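Long-range contacts in replicative DNA helicase (Nostoc punctiforme, PDB 4O1R), which contains an intein, the element seen here, which probably excises itself from the helicase precursor and joins the flanking sequences by protein splicing: residues G3-D8 and V20-L25; S49-T54 and F123-P128; E94-P99 and D109-I114. All coordinates share one frame; numbering follows the deposited sequence.

Contact 1 (G3-D8 and V20-L25); sequences GALAGD and VPIKEL. Unlike the reference sequence in segment 3-8: Ala4 (reference Cys).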
loop_
_atom_site.group_PDB
_atom_site.type_symbol
_atom_site.label_atom_id
_atom_site.label_comp_id
_atom_site.label_asym_id
_atom_site.label_seq_id
_atom_site.Cartn_x
_atom_site.Cartn_y
_atom_site.Cartn_z
ATOM N N GLY A 3 2.163 -3.213 10.265
ATOM C CA GLY A 3 2.236 -1.826 9.856
ATOM C C GLY A 3 0.909 -1.299 9.352
ATOM O O GLY A 3 -0.077 -2.038 9.234
ATOM N N ALA A 4 0.887 -0.012 9.039
ATOM C CA ALA A 4 -0.371 0.657 8.736
ATOM C C ALA A 4 -0.127 1.912 7.912
ATOM O O ALA A 4 1.026 2.270 7.620
ATOM C CB ALA A 4 -1.141 0.945 10.023
ATOM N N LEU A 5 -1.217 2.559 7.524
ATOM C CA LEU A 5 -1.199 3.676 6.576
ATOM C C LEU A 5 -1.971 4.860 7.085
ATOM O O LEU A 5 -2.932 4.715 7.850
ATOM C CB LEU A 5 -1.839 3.253 5.248
ATOM C CG LEU A 5 -1.162 2.118 4.487
ATOM C CD1 LEU A 5 -2.040 1.751 3.301
ATOM C CD2 LEU A 5 0.232 2.541 4.017
ATOM N N ALA A 6 -1.611 6.040 6.597
ATOM C CA ALA A 6 -2.420 7.236 6.882
ATOM C C ALA A 6 -3.858 7.021 6.407
ATOM O O ALA A 6 -4.105 6.341 5.406
ATOM C CB ALA A 6 -1.820 8.461 6.202
ATOM N N GLY A 7 -4.800 7.621 7.128
ATOM C CA GLY A 7 -6.229 7.456 6.826
ATOM C C GLY A 7 -6.683 7.942 5.466
ATOM O O GLY A 7 -7.683 7.434 4.932
ATOM N N ASP A 8 -5.943 8.892 4.886
ATOM C CA ASP A 8 -6.302 9.423 3.575
ATOM C C ASP A 8 -5.734 8.606 2.420
ATOM O O ASP A 8 -5.968 8.932 1.261
ATOM C CB ASP A 8 -5.942 10.914 3.423
ATOM C CG ASP A 8 -4.476 11.206 3.616
ATOM O OD1 ASP A 8 -3.748 10.366 4.175
ATOM O OD2 ASP A 8 -4.060 12.325 3.233
ATOM N N VAL A 20 -11.133 5.325 -2.543
ATOM C CA VAL A 20 -11.720 5.638 -1.240
ATOM C C VAL A 20 -10.621 5.722 -0.172
ATOM O O VAL A 20 -9.742 4.859 -0.130
ATOM C CB VAL A 20 -12.621 4.448 -0.785
ATOM C CG1 VAL A 20 -13.237 4.690 0.608
ATOM C CG2 VAL A 20 -13.687 4.124 -1.829
ATOM N N PRO A 21 -10.669 6.751 0.696
ATOM C CA PRO A 21 -9.715 6.789 1.813
ATOM C C PRO A 21 -9.913 5.579 2.723
ATOM O O PRO A 21 -11.042 5.219 3.095
ATOM C CB PRO A 21 -10.058 8.089 2.545
ATOM C CG PRO A 21 -10.894 8.877 1.613
ATOM C CD PRO A 21 -11.549 7.933 0.659
ATOM N N ILE A 22 -8.810 4.951 3.106
ATOM C CA ILE A 22 -8.879 3.741 3.896
ATOM C C ILE A 22 -9.646 3.957 5.222
ATOM O O ILE A 22 -10.355 3.055 5.693
ATOM C CB ILE A 22 -7.445 3.179 4.118
ATOM C CG1 ILE A 22 -7.487 1.803 4.772
ATOM C CG2 ILE A 22 -6.567 4.165 4.889
ATOM C CD1 ILE A 22 -6.130 1.110 4.821
ATOM N N LYS A 23 -9.547 5.158 5.794
ATOM C CA LYS A 23 -10.262 5.433 7.050
ATOM C C LYS A 23 -11.777 5.208 6.888
ATOM O O LYS A 23 -12.450 4.806 7.835
ATOM C CB LYS A 23 -9.967 6.839 7.580
ATOM C CG LYS A 23 -10.762 7.170 8.823
ATOM C CD LYS A 23 -10.608 8.593 9.280
ATOM C CE LYS A 23 -11.409 8.790 10.561
ATOM N NZ LYS A 23 -11.179 10.135 11.153
ATOM N N GLU A 24 -12.300 5.439 5.686
ATOM C CA GLU A 24 -13.744 5.314 5.444
ATOM C C GLU A 24 -14.208 3.862 5.331
ATOM O O GLU A 24 -15.414 3.584 5.356
ATOM C CB GLU A 24 -14.151 6.128 4.211
ATOM C CG GLU A 24 -13.956 7.635 4.419
ATOM C CD GLU A 24 -14.311 8.483 3.209
ATOM O OE1 GLU A 24 -14.890 7.947 2.248
ATOM O OE2 GLU A 24 -13.999 9.694 3.223
ATOM N N LEU A 25 -13.261 2.931 5.235
ATOM C CA LEU A 25 -13.606 1.518 5.081
ATOM C C LEU A 25 -13.663 0.757 6.398
ATOM O O LEU A 25 -14.020 -0.418 6.413
ATOM C CB LEU A 25 -12.628 0.827 4.129
ATOM C CG LEU A 25 -12.737 1.340 2.692
ATOM C CD1 LEU A 25 -11.538 0.854 1.908
ATOM C CD2 LEU A 25 -14.049 0.896 2.050
#
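Gly7 O takes the backbone N-H of Lys23 N at 3.1 Å. The bond is nearly straight, 167° at the hydrogen, and meets the oxygen in the carbonyl plane, on a lone pair. Ile22 N lies close to the same oxygen, but its angle is too poor for a bond. Pro21 CB touches Gly7 O at 3.4 Å.

Ile22 carries the apolar half of the contact. Its CB branches at once. Ile22 CG2 sits between the backbone N and the carbonyl carbon, and this sends it onto the 3-8 backbone, 3.3 Å from Ala6 O and 3.5 Å from Gly7 O. CG1 is anti to the backbone N (chi1 -172°), and the chain stays extended to CD1. Ile22 CD1 comes within 4.4 Å of Leu5 CD1, a loose apolar touch. The same side chain also packs on Phe123 and Leu125 of strand 106-126.

Lys23 gives only the root of its side chain. Lys23 CB lies 3.5 Å from Gly7 O, and the extended remainder leads away.

The contact joins the N-terminal strand 5-6 to the turn after strand 19-21, within the all-beta Hint-type fold of inteins. One backbone hydrogen bond and the Ile22 side chain, its CG2 against the 3-8 carbonyls, carry it. No charged side-chain end takes part, so the join probably rests on the Gly7 carbonyl and Ile22.

Contact 2 (S49-T54 and F123-P128); sequences SNAFST and FDLTVP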
loop_
_atom_site.group_PDB
_atom_site.type_symbol
_atom_site.label_atom_id
_atom_site.label_comp_id
_atom_site.label_asym_id
_atom_site.label_seq_id
_atom_site.Cartn_x
_atom_site.Cartn_y
_atom_site.Cartn_z
ATOM N N SER A 49 -11.113 -8.717 4.176
ATOM C CA SER A 49 -11.897 -9.313 5.259
ATOM C C SER A 49 -12.067 -8.425 6.491
ATOM O O SER A 49 -12.926 -8.687 7.333
ATOM C CB SER A 49 -11.253 -10.633 5.695
ATOM O OG SER A 49 -9.936 -10.410 6.171
ATOM N N ASN A 50 -11.231 -7.399 6.616
ATOM C CA ASN A 50 -11.241 -6.536 7.800
ATOM C C ASN A 50 -10.563 -5.222 7.444
ATOM O O ASN A 50 -9.583 -5.224 6.702
ATOM C CB ASN A 50 -10.485 -7.214 8.963
ATOM C CG ASN A 50 -10.873 -6.670 10.328
ATOM O OD1 ASN A 50 -11.916 -6.038 10.492
ATOM N ND2 ASN A 50 -10.031 -6.939 11.328
ATOM N N ALA A 51 -11.077 -4.124 7.989
ATOM C CA ALA A 51 -10.474 -2.794 7.847
ATOM C C ALA A 51 -10.556 -2.132 9.206
ATOM O O ALA A 51 -11.625 -2.104 9.810
ATOM C CB ALA A 51 -11.218 -1.970 6.798
ATOM N N PHE A 52 -9.428 -1.610 9.698
ATOM C CA PHE A 52 -9.350 -1.243 11.112
ATOM C C PHE A 52 -8.272 -0.203 11.380
ATOM O O PHE A 52 -7.296 -0.094 10.634
ATOM C CB PHE A 52 -9.073 -2.504 11.958
ATOM C CG PHE A 52 -7.906 -3.310 11.462
ATOM C CD1 PHE A 52 -8.073 -4.290 10.475
ATOM C CD2 PHE A 52 -6.625 -3.093 11.968
ATOM C CE1 PHE A 52 -6.995 -5.013 9.998
ATOM C CE2 PHE A 52 -5.535 -3.818 11.501
ATOM C CZ PHE A 52 -5.719 -4.789 10.516
ATOM N N SER A 53 -8.458 0.524 12.474
ATOM C CA SER A 53 -7.455 1.415 13.037
ATOM C C SER A 53 -6.511 0.626 13.915
ATOM O O SER A 53 -6.931 -0.275 14.651
ATOM C CB SER A 53 -8.169 2.451 13.903
ATOM O OG SER A 53 -7.244 3.188 14.676
ATOM N N THR A 54 -5.232 0.975 13.871
ATOM C CA THR A 54 -4.292 0.381 14.817
ATOM C C THR A 54 -3.783 1.399 15.838
ATOM O O THR A 54 -2.851 1.107 16.593
ATOM C CB THR A 54 -3.097 -0.304 14.130
ATOM O OG1 THR A 54 -2.366 0.671 13.394
ATOM C CG2 THR A 54 -3.553 -1.408 13.188
ATOM N N PHE A 123 -4.246 3.007 9.756
ATOM C CA PHE A 123 -5.267 2.029 9.385
ATOM C C PHE A 123 -4.676 0.950 8.516
ATOM O O PHE A 123 -3.683 1.157 7.812
ATOM C CB PHE A 123 -6.393 2.732 8.606
ATOM C CG PHE A 123 -7.038 3.849 9.367
ATOM C CD1 PHE A 123 -6.487 5.132 9.355
ATOM C CD2 PHE A 123 -8.190 3.621 10.114
ATOM C CE1 PHE A 123 -7.066 6.171 10.081
ATOM C CE2 PHE A 123 -8.779 4.659 10.830
ATOM C CZ PHE A 123 -8.218 5.931 10.808
ATOM N N ASP A 124 -5.327 -0.201 8.526
ATOM C CA ASP A 124 -4.875 -1.314 7.707
ATOM C C ASP A 124 -6.066 -2.128 7.232
ATOM O O ASP A 124 -7.182 -2.007 7.765
ATOM C CB ASP A 124 -3.902 -2.190 8.525
ATOM C CG ASP A 124 -3.102 -3.173 7.674
ATOM O OD1 ASP A 124 -2.926 -2.947 6.452
ATOM O OD2 ASP A 124 -2.615 -4.173 8.248
ATOM N N LEU A 125 -5.797 -2.935 6.203
ATOM C CA LEU A 125 -6.748 -3.892 5.643
ATOM C C LEU A 125 -6.160 -5.270 5.740
ATOM O O LEU A 125 -4.967 -5.447 5.522
ATOM C CB LEU A 125 -6.993 -3.610 4.162
ATOM C CG LEU A 125 -7.419 -2.211 3.730
ATOM C CD1 LEU A 125 -7.659 -2.160 2.224
ATOM C CD2 LEU A 125 -8.662 -1.784 4.478
ATOM N N THR A 126 -7.003 -6.250 6.026
ATOM C CA THR A 126 -6.591 -7.654 5.939
ATOM C C THR A 126 -7.086 -8.228 4.626
ATOM O O THR A 126 -8.285 -8.144 4.311
ATOM C CB THR A 126 -7.159 -8.468 7.097
ATOM O OG1 THR A 126 -8.586 -8.449 7.053
ATOM C CG2 THR A 126 -6.697 -7.893 8.407
ATOM N N VAL A 127 -6.147 -8.784 3.866
ATOM C CA VAL A 127 -6.416 -9.405 2.571
ATOM C C VAL A 127 -5.966 -10.873 2.693
ATOM O O VAL A 127 -4.797 -11.193 2.455
ATOM C CB VAL A 127 -5.677 -8.658 1.432
ATOM C CG1 VAL A 127 -5.941 -9.300 0.077
ATOM C CG2 VAL A 127 -6.061 -7.164 1.411
ATOM N N PRO A 128 -6.892 -11.767 3.076
ATOM C CA PRO A 128 -6.447 -13.119 3.448
ATOM C C PRO A 128 -5.871 -13.956 2.319
ATOM O O PRO A 128 -5.151 -14.916 2.594
ATOM C CB PRO A 128 -7.707 -13.771 4.019
ATOM C CG PRO A 128 -8.835 -12.961 3.544
ATOM C CD PRO A 128 -8.324 -11.564 3.354
#
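Asn50 O receives Thr126 N at 2.9 Å, with the donor tilted 23° from the carbonyl plane. Leu125 CA adds a CA-H...O contact to Asn50 O at 3.3 Å. Ser49 N bonds to Thr126 O just beyond. The hydroxyls of Ser49 and Thr126 are also paired, in one of the two conformers of Thr126.

Strands 50-54 and 123-126 run antiparallel. They belong to strands 42-55 and 106-126, neighbours in the curled sheet of the all-beta Hint-type intein fold. Phe52 and Asp124 form a hydrogen-bonded pair, with Phe52 N on Asp124 O and Asp124 N on Phe52 O. Ala51 with Leu125 and Ser53 with Phe123 are non-hydrogen-bonded pairs.

The Phe52 ring folds back over its partner strand. CG lies between the backbone N and the carbonyl carbon (chi1 51°). Asp124 O stands 3.6 Å above one face of the Phe52 ring, offset toward the rim. The side chains of Phe52 and Asp124 lie alongside each other, with Phe52 CZ 3.7 Å from Asp124 CB and ring and carboxylate planes 70° apart. In the same Thr126 conformer, CG2 comes at the ring edge.

On the other face of the sheet, Ala51 CB meets Leu125 CD2 at a tight 3.5 Å. Phe123 CD2 approaches Ser53 CA at 3.7 Å, and Ser53 OG is hydrogen-bonded to Glu121 OE2. Leu125 also packs on Phe133.

Backbone bonds within the sheet fix the register, and side chains pack on its faces. The Phe52 ring probably shields Asp124 O, which already accepts the N-H of Phe52.

Contact 3 (E94-P99 and D109-I114); sequences EHLALP and DEIVSI. Unlike the reference sequence in segment 94-99: Ala97 (reference Cys).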
loop_
_atom_site.group_PDB
_atom_site.type_symbol
_atom_site.label_atom_id
_atom_site.label_comp_id
_atom_site.label_asym_id
_atom_site.label_seq_id
_atom_site.Cartn_x
_atom_site.Cartn_y
_atom_site.Cartn_z
ATOM N N GLU A 94 16.404 3.169 -4.114
ATOM C CA GLU A 94 15.887 1.805 -4.167
ATOM C C GLU A 94 14.561 1.796 -4.937
ATOM O O GLU A 94 13.797 2.758 -4.878
ATOM C CB GLU A 94 15.730 1.253 -2.753
ATOM C CG GLU A 94 15.521 -0.244 -2.702
ATOM C CD GLU A 94 15.985 -0.841 -1.400
ATOM O OE1 GLU A 94 16.417 -0.097 -0.491
ATOM O OE2 GLU A 94 15.958 -2.080 -1.299
ATOM N N HIS A 95 14.284 0.712 -5.663
ATOM C CA HIS A 95 13.073 0.644 -6.477
ATOM C C HIS A 95 11.982 -0.197 -5.819
ATOM O O HIS A 95 12.274 -1.189 -5.141
ATOM C CB HIS A 95 13.408 0.061 -7.852
ATOM C CG HIS A 95 14.223 0.968 -8.728
ATOM N ND1 HIS A 95 15.513 1.365 -8.432
ATOM C CD2 HIS A 95 13.930 1.515 -9.932
ATOM C CE1 HIS A 95 15.968 2.136 -9.410
ATOM N NE2 HIS A 95 15.029 2.235 -10.329
ATOM N N LEU A 96 10.731 0.206 -6.046
ATOM C CA LEU A 96 9.552 -0.482 -5.512
ATOM C C LEU A 96 8.601 -0.853 -6.634
ATOM O O LEU A 96 8.525 -0.154 -7.655
ATOM C CB LEU A 96 8.778 0.419 -4.548
ATOM C CG LEU A 96 9.504 0.992 -3.351
ATOM C CD1 LEU A 96 8.492 1.805 -2.563
ATOM C CD2 LEU A 96 10.071 -0.151 -2.529
ATOM N N ALA A 97 7.855 -1.939 -6.422
ATOM C CA ALA A 97 6.845 -2.370 -7.380
ATOM C C ALA A 97 5.596 -1.521 -7.278
ATOM O O ALA A 97 5.024 -1.352 -6.187
ATOM C CB ALA A 97 6.482 -3.823 -7.140
ATOM N N LEU A 98 5.175 -1.002 -8.425
ATOM C CA LEU A 98 3.979 -0.171 -8.520
ATOM C C LEU A 98 3.174 -0.630 -9.720
ATOM O O LEU A 98 3.758 -1.056 -10.707
ATOM C CB LEU A 98 4.386 1.305 -8.714
ATOM C CG LEU A 98 4.650 2.233 -7.519
ATOM C CD1 LEU A 98 5.779 1.761 -6.638
ATOM C CD2 LEU A 98 4.980 3.620 -8.005
ATOM N N PRO A 99 1.831 -0.527 -9.658
ATOM C CA PRO A 99 1.039 -0.828 -10.852
ATOM C C PRO A 99 1.272 0.174 -11.967
ATOM O O PRO A 99 1.464 1.372 -11.713
ATOM C CB PRO A 99 -0.413 -0.712 -10.370
ATOM C CG PRO A 99 -0.386 -0.583 -8.946
ATOM C CD PRO A 99 0.991 -0.207 -8.493
ATOM N N ASP A 109 9.590 1.506 -9.766
ATOM C CA ASP A 109 9.862 2.938 -9.693
ATOM C C ASP A 109 10.910 3.225 -8.623
ATOM O O ASP A 109 10.982 2.545 -7.603
ATOM C CB ASP A 109 8.573 3.713 -9.400
ATOM C CG ASP A 109 8.639 5.175 -9.846
ATOM O OD1 ASP A 109 9.628 5.603 -10.478
ATOM O OD2 ASP A 109 7.653 5.867 -9.576
ATOM N N GLU A 110 11.691 4.263 -8.847
ATOM C CA GLU A 110 12.737 4.670 -7.925
ATOM C C GLU A 110 12.183 5.525 -6.783
ATOM O O GLU A 110 11.400 6.456 -7.020
ATOM C CB GLU A 110 13.750 5.502 -8.718
ATOM C CG GLU A 110 14.968 5.883 -7.923
ATOM C CD GLU A 110 15.746 7.018 -8.536
ATOM O OE1 GLU A 110 15.125 7.988 -9.021
ATOM O OE2 GLU A 110 16.977 6.961 -8.479
ATOM N N ILE A 111 12.612 5.233 -5.555
ATOM C CA ILE A 111 12.325 6.106 -4.412
ATOM C C ILE A 111 13.200 7.350 -4.490
ATOM O O ILE A 111 14.437 7.237 -4.606
ATOM C CB ILE A 111 12.615 5.387 -3.086
ATOM C CG1 ILE A 111 11.688 4.181 -2.921
ATOM C CG2 ILE A 111 12.448 6.356 -1.894
ATOM C CD1 ILE A 111 12.136 3.222 -1.846
ATOM N N VAL A 112 12.569 8.526 -4.441
ATOM C CA VAL A 112 13.320 9.798 -4.430
ATOM C C VAL A 112 13.391 10.464 -3.059
ATOM O O VAL A 112 14.283 11.276 -2.814
ATOM C CB VAL A 112 12.832 10.809 -5.512
ATOM C CG1 VAL A 112 13.013 10.230 -6.915
ATOM C CG2 VAL A 112 11.395 11.209 -5.284
ATOM N N SER A 113 12.476 10.109 -2.160
ATOM C CA SER A 113 12.511 10.673 -0.817
ATOM C C SER A 113 11.751 9.837 0.178
ATOM O O SER A 113 10.728 9.229 -0.154
ATOM C CB SER A 113 12.004 12.121 -0.815
ATOM O OG SER A 113 10.672 12.180 -1.216
ATOM N N ILE A 114 12.280 9.799 1.396
ATOM C CA ILE A 114 11.557 9.271 2.556
ATOM C C ILE A 114 11.741 10.284 3.673
ATOM O O ILE A 114 12.879 10.658 3.991
ATOM C CB ILE A 114 12.047 7.875 3.008
ATOM C CG1 ILE A 114 11.943 6.864 1.859
ATOM C CG2 ILE A 114 11.221 7.399 4.194
ATOM C CD1 ILE A 114 12.563 5.516 2.196
#
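Glu94 and Ile111 open the pairing of a beta hairpin in the intein splicing domain, formed by strand 95-99 and the long strand 106-126. Ile111 N bonds to Glu94 O at 2.8 Å. Leu96 and Asp109 form a hydrogen-bonded pair further on. The N-to-C directions of the two strand segments are 125° apart, well short of a straight antiparallel pair, so the strands diverge strongly.

His95 and Glu110 face each other in a non-hydrogen-bonded pair. The imidazole CG is anti to the carbonyl carbon (chi1 -70°), which lays the ring flat over the partner backbone. Glu110 CB makes a CH-pi contact with one face of the His95 ring, 4.1 Å from the centroid and 20° off the normal. Replacing His95 by an alanine would probably uncover Glu110 CB and the Asp109-Glu110 peptide on this face of the hairpin.

Leu96 and Ile111 make the apolar patch. The CG1 branch of Ile111 is anti to its carbonyl carbon, and Ile111 CD1 reaches Leu96 CG at 3.8 Å. Leu96 packs on Leu62 and Phe78 as well. Glu94 points its carboxylate away, to a salt bridge with Lys85.

Asp109 is buried, but its OD2 is held by Thr64, Leu66 and Tyr107, while OD1 takes a weak bond from Glu110 N. The methyl Leu98 CD2 lies 3.8 Å from Asp109 OD2.

Strand 106-126 ties the three contacts together. Contacts 2 and 3 both use it, and strand 5-6 of contact 1 pairs with it. Contacts 1 and 2 are neighbours, with centres 9 Å apart. Leu5 N probably bonds to Phe123 O at 2.9 Å, and Gly7 CA packs on Phe123 CD1 at 3.4 Å. Contact 3 lies across the chain's centre, about 20 Å from contact 1 and 24 Å from contact 2 between centres. Ala4, within segment 3-8, replaces a reference cysteine that is probably the splicing nucleophile. Val127 N of contact 2 hydrogen-bonds OD1 of the C-terminal Asn142, probably the asparagine that cyclises. The Glu94 side chain of contact 3 is about 5 Å from a sodium ion.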